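Local atomic coordinates of SusD superfamily protein (Bacteroides thetaiotaomicron, PDB entry 3MCX), a protein that is of unknown function but, as a zinc-binding SusD-family protein of the outer membrane, probably helps capture nutrients such as glycans at the cell surface. Residues L257-I262 and N350-R355; A27-Y32 and N196-Y201; N246-D251 and L335-G340. All coordinates share one frame; numbering follows the deposited sequence. Where two conformers were deposited one is given.

How the interactions relate
From the N terminus, interaction 2 comes first: it brings helix 21-36 against residues 196-201, closing a long excursion, about half of it helical, before the other two open. Interactions 3 and 1 then cross, because their segments alternate: 246-251, 257-262, 335-340, 350-355. Interaction 3 joins two loops, each of which leads on toward a strand, and interaction 1 pairs those strands. Interaction 1 touches both others. Phe-258 packs on Ile-199 and Tyr-32 of interaction 2, and Asn-350 and Tyr-261 meet Asp-251 of interaction 3. Interactions 2 and 3 do not touch: their centres are about 22 Å apart and their nearest atoms about 6 Å. The two-stranded sheet thus lies between the N-terminal helix and the pair of loops.

Interaction 1 (L257-I262 and N350-R355); sequences LFELYI and NICIIR
A two-stranded antiparallel sheet, broken by classic beta bulges, joins Leu-257 to Leu-260 with Ile-351 to Ile-354 in the largely helical SusD fold. Leu-257 and Phe-258 both face Ile-354 O, while Ile-353 and Ile-354 both face Phe-258 O. In each pair the first amide makes the firm bond, Leu-257 N to Ile-354 O at 2.9 Å and Ile-353 N to Phe-258 O at 2.8 Å; the second bond is weak. Beyond the bulges, Leu-260 and Ile-351 bond to each other in both directions as a regular hydrogen-bonded pair.

The bulge lets Ile-353 lean toward the partner strand and lie alongside Phe-258. Its CG1 sits over the ring face, 4.1 Å from the centroid, and its CB is 3.6 Å from Phe-258 CD2. Farther out, Ile-353 CD1 meets Leu-260 CD1 at 3.9 Å. Bulky apolar residues suit this face because helices pack on it: Leu-260 and Ile-351 touch Ser-36 of helix 21-36, and Phe-258 and Ile-354 touch helix 201-214.

Glu-259 and Cys-352 point to the other face. With CG anti to the backbone N (chi1 171°), the extended Glu-259 chain crosses Asn-350 nearly at a right angle. Asn-350 ND2 donates to the anti lone pair of Glu-259 OE2 at 2.8 Å, the carboxylate and amide planes lying 69° apart. The same OE2 accepts from Phe-252 N, and OE1 bonds Ser-256 OG, so several polar groups satisfy this buried carboxylate. An asparagine serves well at position 350 because its amide offers both a donor and an acceptor: the other end, Asn-350 OD1, receives Ile-262 N at 2.9 Å, the donor standing 47° out of the side-chain carbonyl plane.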
ATOM      1  N   LEU A 257      -4.545  12.000   0.716  1.00  7.50           N
ATOM      2  CA  LEU A 257      -5.276  12.020   1.985  1.00  8.11           C
ATOM      3  C   LEU A 257      -4.354  11.788   3.183  1.00  9.20           C
ATOM      4  O   LEU A 257      -4.559  12.369   4.244  1.00 11.32           O
ATOM      5  CB  LEU A 257      -6.401  11.002   1.951  1.00  8.22           C
ATOM      6  CG  LEU A 257      -7.531  11.302   0.967  1.00  8.16           C
ATOM      7  CD1 LEU A 257      -8.276  10.013   0.622  1.00  7.91           C
ATOM      8  CD2 LEU A 257      -8.507  12.290   1.554  1.00 10.93           C
ATOM      9  N   PHE A 258      -3.365  10.925   3.021  1.00  8.76           N
ATOM     10  CA  PHE A 258      -2.311  10.716   4.030  1.00  8.75           C
ATOM     11  C   PHE A 258      -1.032  10.455   3.260  1.00  7.52           C
ATOM     12  O   PHE A 258      -0.966   9.567   2.440  1.00  8.65           O
ATOM     13  CB  PHE A 258      -2.680   9.567   4.952  1.00  9.11           C
ATOM     14  CG  PHE A 258      -1.593   9.135   5.935  1.00  8.03           C
ATOM     15  CD1 PHE A 258      -0.744  10.053   6.541  1.00  9.35           C
ATOM     16  CD2 PHE A 258      -1.472   7.806   6.273  1.00  9.77           C
ATOM     17  CE1 PHE A 258       0.234   9.619   7.452  1.00  8.76           C
ATOM     18  CE2 PHE A 258      -0.482   7.383   7.207  1.00  9.07           C
ATOM     19  CZ  PHE A 258       0.365   8.292   7.752  1.00  9.13           C
ATOM     20  N   GLU A 259      -0.019  11.272   3.552  1.00  7.24           N
ATOM     21  CA  GLU A 259       1.253  11.222   2.839  1.00  8.16           C
ATOM     22  C   GLU A 259       2.362  11.589   3.820  1.00  7.75           C
ATOM     23  O   GLU A 259       2.264  12.593   4.520  1.00  8.63           O
ATOM     24  CB  GLU A 259       1.185  12.198   1.668  1.00  8.79           C
ATOM     25  CG  GLU A 259       2.472  12.453   0.917  1.00  9.25           C
ATOM     26  CD  GLU A 259       2.206  13.430  -0.230  1.00  8.94           C
ATOM     27  OE1 GLU A 259       1.154  13.281  -0.904  1.00 11.67           O
ATOM     28  OE2 GLU A 259       2.987  14.370  -0.453  1.00  7.33           O
ATOM     29  N   LEU A 260       3.406  10.765   3.859  1.00  7.49           N
ATOM     30  CA  LEU A 260       4.535  10.981   4.766  1.00  7.10           C
ATOM     31  C   LEU A 260       5.543  11.902   4.107  1.00  8.30           C
ATOM     32  O   LEU A 260       5.910  11.725   2.955  1.00  7.51           O
ATOM     33  CB  LEU A 260       5.179   9.656   5.163  1.00  7.63           C
ATOM     34  CG  LEU A 260       4.241   8.704   5.895  1.00  7.30           C
ATOM     35  CD1 LEU A 260       4.816   7.291   5.875  1.00  9.64           C
ATOM     36  CD2 LEU A 260       3.991   9.207   7.328  1.00  9.83           C
ATOM     37  N   TYR A 261       5.989  12.897   4.868  1.00  6.70           N
ATOM     38  CA  TYR A 261       6.908  13.929   4.388  1.00  7.38           C
ATOM     39  C   TYR A 261       8.336  13.415   4.430  1.00  8.33           C
ATOM     40  O   TYR A 261       8.803  12.918   5.485  1.00  8.81           O
ATOM     41  CB  TYR A 261       6.774  15.157   5.269  1.00  7.88           C
ATOM     42  CG  TYR A 261       7.624  16.333   4.873  1.00  6.82           C
ATOM     43  CD1 TYR A 261       7.513  16.904   3.622  1.00  7.07           C
ATOM     44  CD2 TYR A 261       8.556  16.892   5.764  1.00  8.18           C
ATOM     45  CE1 TYR A 261       8.292  17.988   3.269  1.00  6.36           C
ATOM     46  CE2 TYR A 261       9.330  17.990   5.420  1.00 10.12           C
ATOM     47  CZ  TYR A 261       9.194  18.537   4.171  1.00  7.92           C
ATOM     48  OH  TYR A 261       9.966  19.635   3.829  1.00  9.86           O
ATOM     49  N   ILE A 262       9.031  13.573   3.302  1.00  7.60           N
ATOM     50  CA  ILE A 262      10.407  13.154   3.110  1.00  7.95           C
ATOM     51  C   ILE A 262      11.235  14.322   2.622  1.00  8.66           C
ATOM     52  O   ILE A 262      10.830  15.087   1.735  1.00  7.84           O
ATOM     53  CB  ILE A 262      10.491  12.042   2.031  1.00  6.86           C
ATOM     54  CG1 ILE A 262       9.670  10.799   2.425  1.00  7.55           C
ATOM     55  CG2 ILE A 262      11.952  11.701   1.653  1.00  9.12           C
ATOM     56  CD1 ILE A 262      10.201  10.063   3.647  1.00  8.80           C
ATOM     57  N   ASN A 350       7.871  12.357  -1.498  1.00  7.05           N
ATOM     58  CA  ASN A 350       7.006  11.966  -0.383  1.00  7.44           C
ATOM     59  C   ASN A 350       6.398  10.583  -0.626  1.00  7.99           C
ATOM     60  O   ASN A 350       6.438  10.043  -1.739  1.00  7.28           O
ATOM     61  CB  ASN A 350       5.892  12.981  -0.178  1.00  7.43           C
ATOM     62  CG  ASN A 350       6.321  14.184   0.624  1.00  7.29           C
ATOM     63  OD1 ASN A 350       7.503  14.364   0.972  1.00  6.78           O
ATOM     64  ND2 ASN A 350       5.355  15.082   0.869  1.00  7.80           N
ATOM     65  N   ILE A 351       5.825  10.009   0.418  1.00  7.22           N
ATOM     66  CA  ILE A 351       5.194   8.701   0.364  1.00  7.85           C
ATOM     67  C   ILE A 351       3.684   8.863   0.567  1.00  8.31           C
ATOM     68  O   ILE A 351       3.189   8.971   1.708  1.00  8.44           O
ATOM     69  CB  ILE A 351       5.736   7.730   1.440  1.00  6.71           C
ATOM     70  CG1 ILE A 351       7.282   7.730   1.500  1.00  8.92           C
ATOM     71  CG2 ILE A 351       5.221   6.347   1.117  1.00  9.10           C
ATOM     72  CD1 ILE A 351       7.826   6.719   2.547  1.00 10.09           C
ATOM     73  N   CYS A 352       2.932   8.843  -0.530  1.00  8.27           N
ATOM     74  CA  CYS A 352       1.490   8.925  -0.426  1.00  9.38           C
ATOM     75  C   CYS A 352       0.963   7.552  -0.046  1.00  9.28           C
ATOM     76  O   CYS A 352       1.234   6.538  -0.733  1.00 11.78           O
ATOM     77  CB  CYS A 352       0.902   9.371  -1.759  1.00  9.41           C
ATOM     78  SG  CYS A 352      -0.903   9.494  -1.689  1.00 10.97           S
ATOM     79  N   ILE A 353       0.301   7.490   1.111  1.00  8.13           N
ATOM     80  CA  ILE A 353      -0.233   6.253   1.650  1.00  8.64           C
ATOM     81  C   ILE A 353      -1.614   5.935   1.089  1.00  8.52           C
ATOM     82  O   ILE A 353      -1.895   4.787   0.771  1.00  8.92           O
ATOM     83  CB  ILE A 353      -0.263   6.314   3.200  1.00  8.35           C
ATOM     84  CG1 ILE A 353       1.105   6.645   3.783  1.00  7.65           C
ATOM     85  CG2 ILE A 353      -0.851   4.990   3.804  1.00  8.05           C
ATOM     86  CD1 ILE A 353       2.216   5.659   3.447  1.00  8.58           C
ATOM     87  N   ILE A 354      -2.475   6.945   0.955  1.00  7.98           N
ATOM     88  CA  ILE A 354      -3.777   6.753   0.317  1.00  8.19           C
ATOM     89  C   ILE A 354      -4.237   8.079  -0.283  1.00  8.47           C
ATOM     90  O   ILE A 354      -4.009   9.146   0.278  1.00  8.09           O
ATOM     91  CB  ILE A 354      -4.819   6.134   1.301  1.00  8.00           C
ATOM     92  CG1 ILE A 354      -6.123   5.779   0.594  1.00  7.94           C
ATOM     93  CG2 ILE A 354      -5.058   7.057   2.485  1.00  8.16           C
ATOM     94  CD1 ILE A 354      -6.950   4.710   1.336  1.00  9.11           C
ATOM     95  N   ARG A 355      -4.851   8.001  -1.455  1.00  8.20           N
ATOM     96  CA  ARG A 355      -5.354   9.181  -2.137  1.00  8.22           C
ATOM     97  C   ARG A 355      -6.774   8.978  -2.683  1.00  8.24           C
ATOM     98  O   ARG A 355      -7.315   7.872  -2.734  1.00  7.53           O
ATOM     99  CB  ARG A 355      -4.395   9.634  -3.231  1.00  9.21           C
ATOM    100  CG  ARG A 355      -4.252   8.706  -4.377  1.00  9.73           C
ATOM    101  CD  ARG A 355      -3.241   9.264  -5.380  1.00  8.45           C
ATOM    102  NE  ARG A 355      -2.945   8.313  -6.459  1.00  8.27           N
ATOM    103  CZ  ARG A 355      -3.561   8.209  -7.646  1.00  8.13           C
ATOM    104  NH1 ARG A 355      -4.457   9.099  -8.064  1.00  8.35           N
ATOM    105  NH2 ARG A 355      -3.214   7.238  -8.467  1.00  7.81           N
TER

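Interaction 2 (A27-Y32 and N196-Y201); sequences ALNGIY and NGYINY
Tyr-32, on the N-terminal helix 21-36, meets Tyr-198 and Ile-199 of the loop that leads into helix 201-214, a helix-to-loop contact built round an offset edge-to-face tyrosine pair. Tyr-198 presents its edge to the face of Tyr-32, with ring centroids 5.2 Å apart and planes at 64°. Tyr-198 was deposited in two conformers, and this geometry describes one of them. The carbonyl oxygen of Gly-197 also lies over a face of the Tyr-32 ring, 4.2 Å above its centre; the positive phi of Gly-197 suits a residue without CB.

Beside the backbone N and anti to the carbonyl carbon (chi1 -75°), CG of Tyr-32 sends the ring off the helix toward the loop, where the hydroxyl becomes a polar end point in a buried place. Ile-199 N donates to Tyr-32 OH at 3.0 Å in a nearly straight bond (169°), and Glu-124 OE1 of helix 115-140 is a second partner of that hydroxyl. A phenylalanine in place of Tyr-32 would probably keep the ring packing but leave the Ile-199 amide and the Glu-124 carboxylate without this shared mate. Ile-199 supplies the apolar side, resting also on Met-128 and Phe-258, and its CD1 lies 3.9 Å from Tyr-32 CE1.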
ATOM      1  N   ALA A  27       7.132  12.178  20.235  1.00  6.52           N
ATOM      2  CA  ALA A  27       6.989  10.728  20.138  1.00  7.37           C
ATOM      3  C   ALA A  27       6.151  10.292  18.944  1.00  6.13           C
ATOM      4  O   ALA A  27       6.522   9.381  18.235  1.00  7.17           O
ATOM      5  CB  ALA A  27       6.412  10.115  21.463  1.00  7.35           C
ATOM      6  N   LEU A  28       5.015  10.948  18.738  1.00  5.83           N
ATOM      7  CA  LEU A  28       4.172  10.634  17.590  1.00  5.78           C
ATOM      8  C   LEU A  28       4.916  10.924  16.273  1.00  6.16           C
ATOM      9  O   LEU A  28       4.857  10.135  15.339  1.00  6.47           O
ATOM     10  CB  LEU A  28       2.881  11.427  17.679  1.00  5.37           C
ATOM     11  CG  LEU A  28       1.883  11.235  16.532  1.00  5.26           C
ATOM     12  CD1 LEU A  28       1.491   9.736  16.345  1.00  7.82           C
ATOM     13  CD2 LEU A  28       0.677  12.160  16.710  1.00  5.52           C
ATOM     14  N   ASN A  29       5.613  12.060  16.225  1.00  6.72           N
ATOM     15  CA  ASN A  29       6.394  12.356  15.016  1.00  7.28           C
ATOM     16  C   ASN A  29       7.376  11.235  14.733  1.00  6.56           C
ATOM     17  O   ASN A  29       7.595  10.881  13.581  1.00  6.53           O
ATOM     18  CB  ASN A  29       7.151  13.669  15.149  1.00  7.70           C
ATOM     19  CG  ASN A  29       6.229  14.889  15.175  1.00  8.33           C
ATOM     20  OD1 ASN A  29       5.069  14.808  14.814  1.00  9.96           O
ATOM     21  ND2 ASN A  29       6.771  16.010  15.550  1.00  9.67           N
ATOM     22  N   GLY A  30       7.973  10.683  15.781  1.00  5.90           N
ATOM     23  CA  GLY A  30       8.878   9.559  15.638  1.00  7.39           C
ATOM     24  C   GLY A  30       8.246   8.299  15.080  1.00  7.97           C
ATOM     25  O   GLY A  30       8.863   7.540  14.340  1.00  8.18           O
ATOM     26  N   ILE A  31       6.995   8.035  15.447  1.00  7.00           N
ATOM     27  CA  ILE A  31       6.258   6.916  14.897  1.00  7.36           C
ATOM     28  C   ILE A  31       6.036   7.094  13.379  1.00  7.30           C
ATOM     29  O   ILE A  31       6.282   6.183  12.594  1.00  7.22           O
ATOM     30  CB  ILE A  31       4.896   6.766  15.650  1.00  6.07           C
ATOM     31  CG1 ILE A  31       5.188   6.288  17.067  1.00  8.50           C
ATOM     32  CG2 ILE A  31       3.906   5.834  14.921  1.00  9.76           C
ATOM     33  CD1 ILE A  31       4.007   6.370  18.011  1.00  7.49           C
ATOM     34  N   TYR A  32       5.592   8.285  12.970  1.00  7.06           N
ATOM     35  CA  TYR A  32       5.432   8.556  11.548  1.00  6.79           C
ATOM     36  C   TYR A  32       6.760   8.431  10.800  1.00  7.26           C
ATOM     37  O   TYR A  32       6.792   7.861   9.710  1.00  7.17           O
ATOM     38  CB  TYR A  32       4.900   9.963  11.358  1.00  7.35           C
ATOM     39  CG  TYR A  32       3.419  10.136  11.682  1.00  6.05           C
ATOM     40  CD1 TYR A  32       2.464   9.471  10.958  1.00  8.37           C
ATOM     41  CD2 TYR A  32       3.004  11.056  12.626  1.00  6.82           C
ATOM     42  CE1 TYR A  32       1.077   9.679  11.209  1.00  8.95           C
ATOM     43  CE2 TYR A  32       1.649  11.275  12.876  1.00  7.29           C
ATOM     44  CZ  TYR A  32       0.703  10.585  12.145  1.00  7.52           C
ATOM     45  OH  TYR A  32      -0.649  10.807  12.324  1.00  7.69           O
ATOM     46  N   ASN A 196      -1.200  17.836   6.381  1.00  8.68           N
ATOM     47  CA  ASN A 196      -0.082  17.350   5.591  1.00  8.57           C
ATOM     48  C   ASN A 196       0.984  16.645   6.415  1.00  7.72           C
ATOM     49  O   ASN A 196       1.630  17.268   7.258  1.00  8.73           O
ATOM     50  CB  ASN A 196       0.584  18.525   4.836  1.00  7.94           C
ATOM     51  CG  ASN A 196      -0.305  19.130   3.765  1.00 10.11           C
ATOM     52  OD1 ASN A 196      -1.352  18.593   3.423  1.00 12.12           O
ATOM     53  ND2 ASN A 196       0.124  20.261   3.224  1.00 10.68           N
ATOM     54  N   GLY A 197       1.173  15.342   6.190  1.00  7.82           N
ATOM     55  CA  GLY A 197       2.208  14.581   6.866  1.00  7.75           C
ATOM     56  C   GLY A 197       1.685  13.665   7.937  1.00  9.53           C
ATOM     57  O   GLY A 197       2.448  12.874   8.475  1.00 11.19           O
ATOM     58  N   TYR A 198       0.391  13.793   8.251  1.00  8.86           N
ATOM     59  CA  TYR A 198      -0.232  13.170   9.430  0.50  9.91           C
ATOM     60  C   TYR A 198      -1.620  12.658   9.094  1.00  9.88           C
ATOM     61  O   TYR A 198      -2.192  13.029   8.079  1.00 11.58           O
ATOM     62  CB  TYR A 198      -0.392  14.196  10.536  0.50 10.06           C
ATOM     63  CG  TYR A 198       0.877  14.885  10.906  0.50 11.75           C
ATOM     64  CD1 TYR A 198       1.893  14.190  11.525  0.50 14.19           C
ATOM     65  CD2 TYR A 198       1.069  16.229  10.634  0.50 13.32           C
ATOM     66  CE1 TYR A 198       3.063  14.807  11.896  0.50 14.77           C
ATOM     67  CE2 TYR A 198       2.248  16.857  10.991  0.50 13.62           C
ATOM     68  CZ  TYR A 198       3.237  16.136  11.621  0.50 14.16           C
ATOM     69  OH  TYR A 198       4.414  16.736  11.982  0.50 14.99           O
ATOM     70  N   ILE A 199      -2.177  11.819   9.969  1.00  9.16           N
ATOM     71  CA  ILE A 199      -3.485  11.218   9.765  1.00  9.00           C
ATOM     72  C   ILE A 199      -4.600  12.088  10.310  1.00  7.29           C
ATOM     73  O   ILE A 199      -4.567  12.470  11.480  1.00  7.16           O
ATOM     74  CB  ILE A 199      -3.549   9.840  10.462  1.00  8.42           C
ATOM     75  CG1 ILE A 199      -2.575   8.894   9.775  1.00  9.04           C
ATOM     76  CG2 ILE A 199      -4.967   9.282  10.434  1.00  9.50           C
ATOM     77  CD1 ILE A 199      -2.227   7.659  10.611  1.00 10.48           C
ATOM     78  N   ASN A 200      -5.578  12.424   9.455  1.00  7.17           N
ATOM     79  CA  ASN A 200      -6.804  13.091   9.864  1.00  6.61           C
ATOM     80  C   ASN A 200      -8.026  12.177   9.662  1.00  6.36           C
ATOM     81  O   ASN A 200      -7.881  11.010   9.283  1.00  6.78           O
ATOM     82  CB  ASN A 200      -6.954  14.441   9.151  1.00  6.95           C
ATOM     83  CG  ASN A 200      -7.296  14.309   7.665  1.00  7.16           C
ATOM     84  OD1 ASN A 200      -7.423  13.197   7.138  1.00  8.42           O
ATOM     85  ND2 ASN A 200      -7.424  15.463   6.984  1.00  7.97           N
ATOM     86  N   TYR A 201      -9.216  12.719   9.931  1.00  6.93           N
ATOM     87  CA  TYR A 201     -10.453  11.945   9.852  1.00  6.99           C
ATOM     88  C   TYR A 201     -10.636  11.342   8.453  1.00  6.61           C
ATOM     89  O   TYR A 201     -11.038  10.179   8.324  1.00  7.63           O
ATOM     90  CB  TYR A 201     -11.653  12.838  10.253  1.00  6.49           C
ATOM     91  CG  TYR A 201     -12.996  12.190  10.062  1.00  7.14           C
ATOM     92  CD1 TYR A 201     -13.676  12.284   8.857  1.00  7.79           C
ATOM     93  CD2 TYR A 201     -13.586  11.461  11.101  1.00  8.27           C
ATOM     94  CE1 TYR A 201     -14.923  11.678   8.700  1.00  5.01           C
ATOM     95  CE2 TYR A 201     -14.822  10.870  10.953  1.00  8.42           C
ATOM     96  CZ  TYR A 201     -15.474  10.975   9.760  1.00  7.97           C
ATOM     97  OH  TYR A 201     -16.684  10.366   9.640  1.00  7.94           O
TER

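Interaction 3 (N246-D251 and L335-G340); sequences NVWGQD and LAKFPG
Lys-337 lays its extended hydrocarbon chain over one face of the Trp-248 indole, the two side chains running alongside each other in the same direction. Lys-337 CG stands over the six-membered ring of Trp-248, 3.9 Å from its centroid and 18° off the normal, a CH-pi contact. The methylenes beyond track the rim of that ring: Lys-337 CD is 3.6 Å from Trp-248 CZ3, and Lys-337 CE is 3.7 Å from Trp-248 CH2. Val-247 CG2 lies against the opposite face, so the indole is held between two aliphatic groups. With chi2 to chi4 all near 180°, the lysine carries its ammonium past the ring to the Glu-417 carboxylate and to the carbonyls of Val-415 and Glu-413. A lysine suits this place because its methylenes serve the aromatic face while its charged end reaches those acceptors.

No direct hydrogen bond links the backbones of the two segments. Instead, a water accepts from Gly-249 N at 2.8 Å and donates to Lys-337 O at 2.8 Å. The same carbonyl faces the root of the indole, Lys-337 O lying 3.4 Å from Trp-248 CB.

Pro-339 packs its ring on the peptide after Trp-248, with Pro-339 CG 3.6 Å from Trp-248 O. Gly-249 has a positive phi, and a side chain there would collide with Gly-340 O and Pro-339 CG. Its bare CA instead makes a CA-H...O contact, Gly-249 CA to Gly-340 O at 3.6 Å. Gly-340 N bonds Asn-349 OD1, tying this corner to the approach of strand 351-355. The arrangement is that of a type II beta turn, Val-247 to Gln-250, with glycine at its third position, docked on a neighbouring loop through a lysine-on-tryptophan CH-pi contact.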
ATOM      1  N   ASN A 246       1.633  16.367 -14.068  1.00 10.33           N
ATOM      2  CA  ASN A 246       2.459  17.307 -13.310  1.00 11.04           C
ATOM      3  C   ASN A 246       2.433  17.118 -11.799  1.00 10.53           C
ATOM      4  O   ASN A 246       3.270  17.674 -11.091  1.00 10.80           O
ATOM      5  CB  ASN A 246       1.989  18.737 -13.601  1.00 12.21           C
ATOM      6  CG  ASN A 246       1.925  19.054 -15.090  1.00 16.27           C
ATOM      7  OD1 ASN A 246       0.977  19.703 -15.547  1.00 22.72           O
ATOM      8  ND2 ASN A 246       2.920  18.596 -15.844  1.00 18.03           N
ATOM      9  N   VAL A 247       1.470  16.379 -11.285  1.00  8.91           N
ATOM     10  CA  VAL A 247       1.339  16.248  -9.822  1.00  8.68           C
ATOM     11  C   VAL A 247       2.400  15.314  -9.179  1.00  8.56           C
ATOM     12  O   VAL A 247       2.761  15.470  -8.013  1.00 10.06           O
ATOM     13  CB  VAL A 247      -0.100  15.807  -9.442  1.00  9.10           C
ATOM     14  CG1 VAL A 247      -1.112  16.886  -9.914  1.00  9.97           C
ATOM     15  CG2 VAL A 247      -0.432  14.397  -9.961  1.00  9.23           C
ATOM     16  N   TRP A 248       2.927  14.393  -9.963  1.00  7.93           N
ATOM     17  CA  TRP A 248       3.807  13.345  -9.481  1.00  7.67           C
ATOM     18  C   TRP A 248       5.147  13.947  -9.007  1.00  7.85           C
ATOM     19  O   TRP A 248       5.787  14.738  -9.703  1.00  8.65           O
ATOM     20  CB  TRP A 248       3.962  12.257 -10.564  1.00  8.87           C
ATOM     21  CG  TRP A 248       2.624  11.711 -10.899  1.00  7.98           C
ATOM     22  CD1 TRP A 248       1.835  12.086 -11.943  1.00  8.46           C
ATOM     23  CD2 TRP A 248       1.832  10.832 -10.097  1.00  8.54           C
ATOM     24  NE1 TRP A 248       0.628  11.477 -11.875  1.00  8.95           N
ATOM     25  CE2 TRP A 248       0.590  10.683 -10.754  1.00  9.95           C
ATOM     26  CE3 TRP A 248       2.063  10.128  -8.919  1.00  8.81           C
ATOM     27  CZ2 TRP A 248      -0.422   9.866 -10.250  1.00 11.12           C
ATOM     28  CZ3 TRP A 248       1.046   9.308  -8.412  1.00 11.82           C
ATOM     29  CH2 TRP A 248      -0.176   9.184  -9.091  1.00 11.85           C
ATOM     30  N   GLY A 249       5.515  13.599  -7.784  1.00  8.04           N
ATOM     31  CA  GLY A 249       6.697  14.154  -7.151  1.00  8.75           C
ATOM     32  C   GLY A 249       6.480  15.397  -6.338  1.00  9.48           C
ATOM     33  O   GLY A 249       7.350  15.792  -5.550  1.00  9.00           O
ATOM     34  N   GLN A 250       5.363  16.084  -6.573  1.00  8.08           N
ATOM     35  CA  GLN A 250       5.032  17.306  -5.851  1.00  8.50           C
ATOM     36  C   GLN A 250       4.337  16.937  -4.536  1.00  7.83           C
ATOM     37  O   GLN A 250       3.473  16.044  -4.487  1.00  8.92           O
ATOM     38  CB  GLN A 250       4.148  18.242  -6.690  1.00  9.06           C
ATOM     39  CG  GLN A 250       4.835  18.755  -7.944  1.00 11.03           C
ATOM     40  CD  GLN A 250       6.105  19.508  -7.624  1.00 16.34           C
ATOM     41  OE1 GLN A 250       7.221  19.027  -7.869  1.00 20.75           O
ATOM     42  NE2 GLN A 250       5.951  20.676  -7.039  1.00 16.68           N
ATOM     43  N   ASP A 251       4.728  17.617  -3.462  1.00  7.98           N
ATOM     44  CA  ASP A 251       4.201  17.308  -2.124  1.00  8.41           C
ATOM     45  C   ASP A 251       2.718  17.666  -1.977  1.00  7.91           C
ATOM     46  O   ASP A 251       2.287  18.742  -2.410  1.00  7.63           O
ATOM     47  CB  ASP A 251       4.963  18.111  -1.063  1.00  9.41           C
ATOM     48  CG  ASP A 251       6.378  17.612  -0.810  1.00  9.83           C
ATOM     49  OD1 ASP A 251       6.847  16.659  -1.459  1.00 11.01           O
ATOM     50  OD2 ASP A 251       7.001  18.203   0.083  1.00 13.27           O
ATOM     51  N   LEU A 335       8.392   3.316 -14.647  1.00  6.63           N
ATOM     52  CA  LEU A 335       7.267   4.034 -14.067  1.00  6.80           C
ATOM     53  C   LEU A 335       7.768   5.343 -13.492  1.00  7.01           C
ATOM     54  O   LEU A 335       8.693   5.312 -12.665  1.00  7.78           O
ATOM     55  CB  LEU A 335       6.635   3.171 -12.966  1.00  7.70           C
ATOM     56  CG  LEU A 335       5.402   3.773 -12.292  1.00  7.94           C
ATOM     57  CD1 LEU A 335       4.290   3.953 -13.299  1.00  8.46           C
ATOM     58  CD2 LEU A 335       4.969   2.954 -11.056  1.00  8.73           C
ATOM     59  N   ALA A 336       7.165   6.465 -13.860  1.00  6.91           N
ATOM     60  CA  ALA A 336       7.665   7.802 -13.479  1.00  6.96           C
ATOM     61  C   ALA A 336       6.795   8.488 -12.402  1.00  6.40           C
ATOM     62  O   ALA A 336       6.761   9.703 -12.328  1.00  7.16           O
ATOM     63  CB  ALA A 336       7.797   8.692 -14.720  1.00  8.01           C
ATOM     64  N   LYS A 337       6.084   7.723 -11.590  1.00  6.71           N
ATOM     65  CA  LYS A 337       5.240   8.289 -10.547  1.00  6.98           C
ATOM     66  C   LYS A 337       6.001   8.972  -9.403  1.00  7.06           C
ATOM     67  O   LYS A 337       5.434   9.817  -8.752  1.00  6.92           O
ATOM     68  CB  LYS A 337       4.312   7.244  -9.931  1.00  9.10           C
ATOM     69  CG  LYS A 337       3.085   7.010 -10.718  1.00 10.94           C
ATOM     70  CD  LYS A 337       2.083   6.170  -9.936  1.00 10.20           C
ATOM     71  CE  LYS A 337       0.830   6.082 -10.759  1.00  9.81           C
ATOM     72  NZ  LYS A 337      -0.174   5.165 -10.219  1.00  8.24           N
ATOM     73  N   PHE A 338       7.254   8.586  -9.147  1.00  6.80           N
ATOM     74  CA  PHE A 338       7.971   9.065  -7.957  1.00  7.02           C
ATOM     75  C   PHE A 338       9.321   9.673  -8.339  1.00  7.18           C
ATOM     76  O   PHE A 338      10.390   9.195  -7.936  1.00  7.75           O
ATOM     77  CB  PHE A 338       8.135   7.898  -6.967  1.00  6.54           C
ATOM     78  CG  PHE A 338       6.880   7.099  -6.783  1.00  7.13           C
ATOM     79  CD1 PHE A 338       5.723   7.711  -6.323  1.00  6.41           C
ATOM     80  CD2 PHE A 338       6.816   5.745  -7.168  1.00  8.37           C
ATOM     81  CE1 PHE A 338       4.515   6.971  -6.188  1.00  9.54           C
ATOM     82  CE2 PHE A 338       5.609   5.007  -7.035  1.00  9.75           C
ATOM     83  CZ  PHE A 338       4.462   5.642  -6.546  1.00  9.03           C
ATOM     84  N   PRO A 339       9.304  10.790  -9.096  1.00  6.48           N
ATOM     85  CA  PRO A 339      10.564  11.348  -9.617  1.00  6.93           C
ATOM     86  C   PRO A 339      11.291  12.265  -8.621  1.00  6.75           C
ATOM     87  O   PRO A 339      12.378  12.763  -8.931  1.00  6.24           O
ATOM     88  CB  PRO A 339      10.079  12.147 -10.796  1.00  6.84           C
ATOM     89  CG  PRO A 339       8.740  12.722 -10.293  1.00  6.95           C
ATOM     90  CD  PRO A 339       8.135  11.569  -9.561  1.00  6.90           C
ATOM     91  N   GLY A 340      10.690  12.522  -7.450  1.00  6.74           N
ATOM     92  CA  GLY A 340      11.266  13.465  -6.487  1.00  7.15           C
ATOM     93  C   GLY A 340      10.699  14.861  -6.649  1.00  8.69           C
ATOM     94  O   GLY A 340      10.078  15.181  -7.673  1.00  8.80           O
TER
HETATM   95  O   HOH W   1       4.702  11.259  -6.441  1.00  8.22           O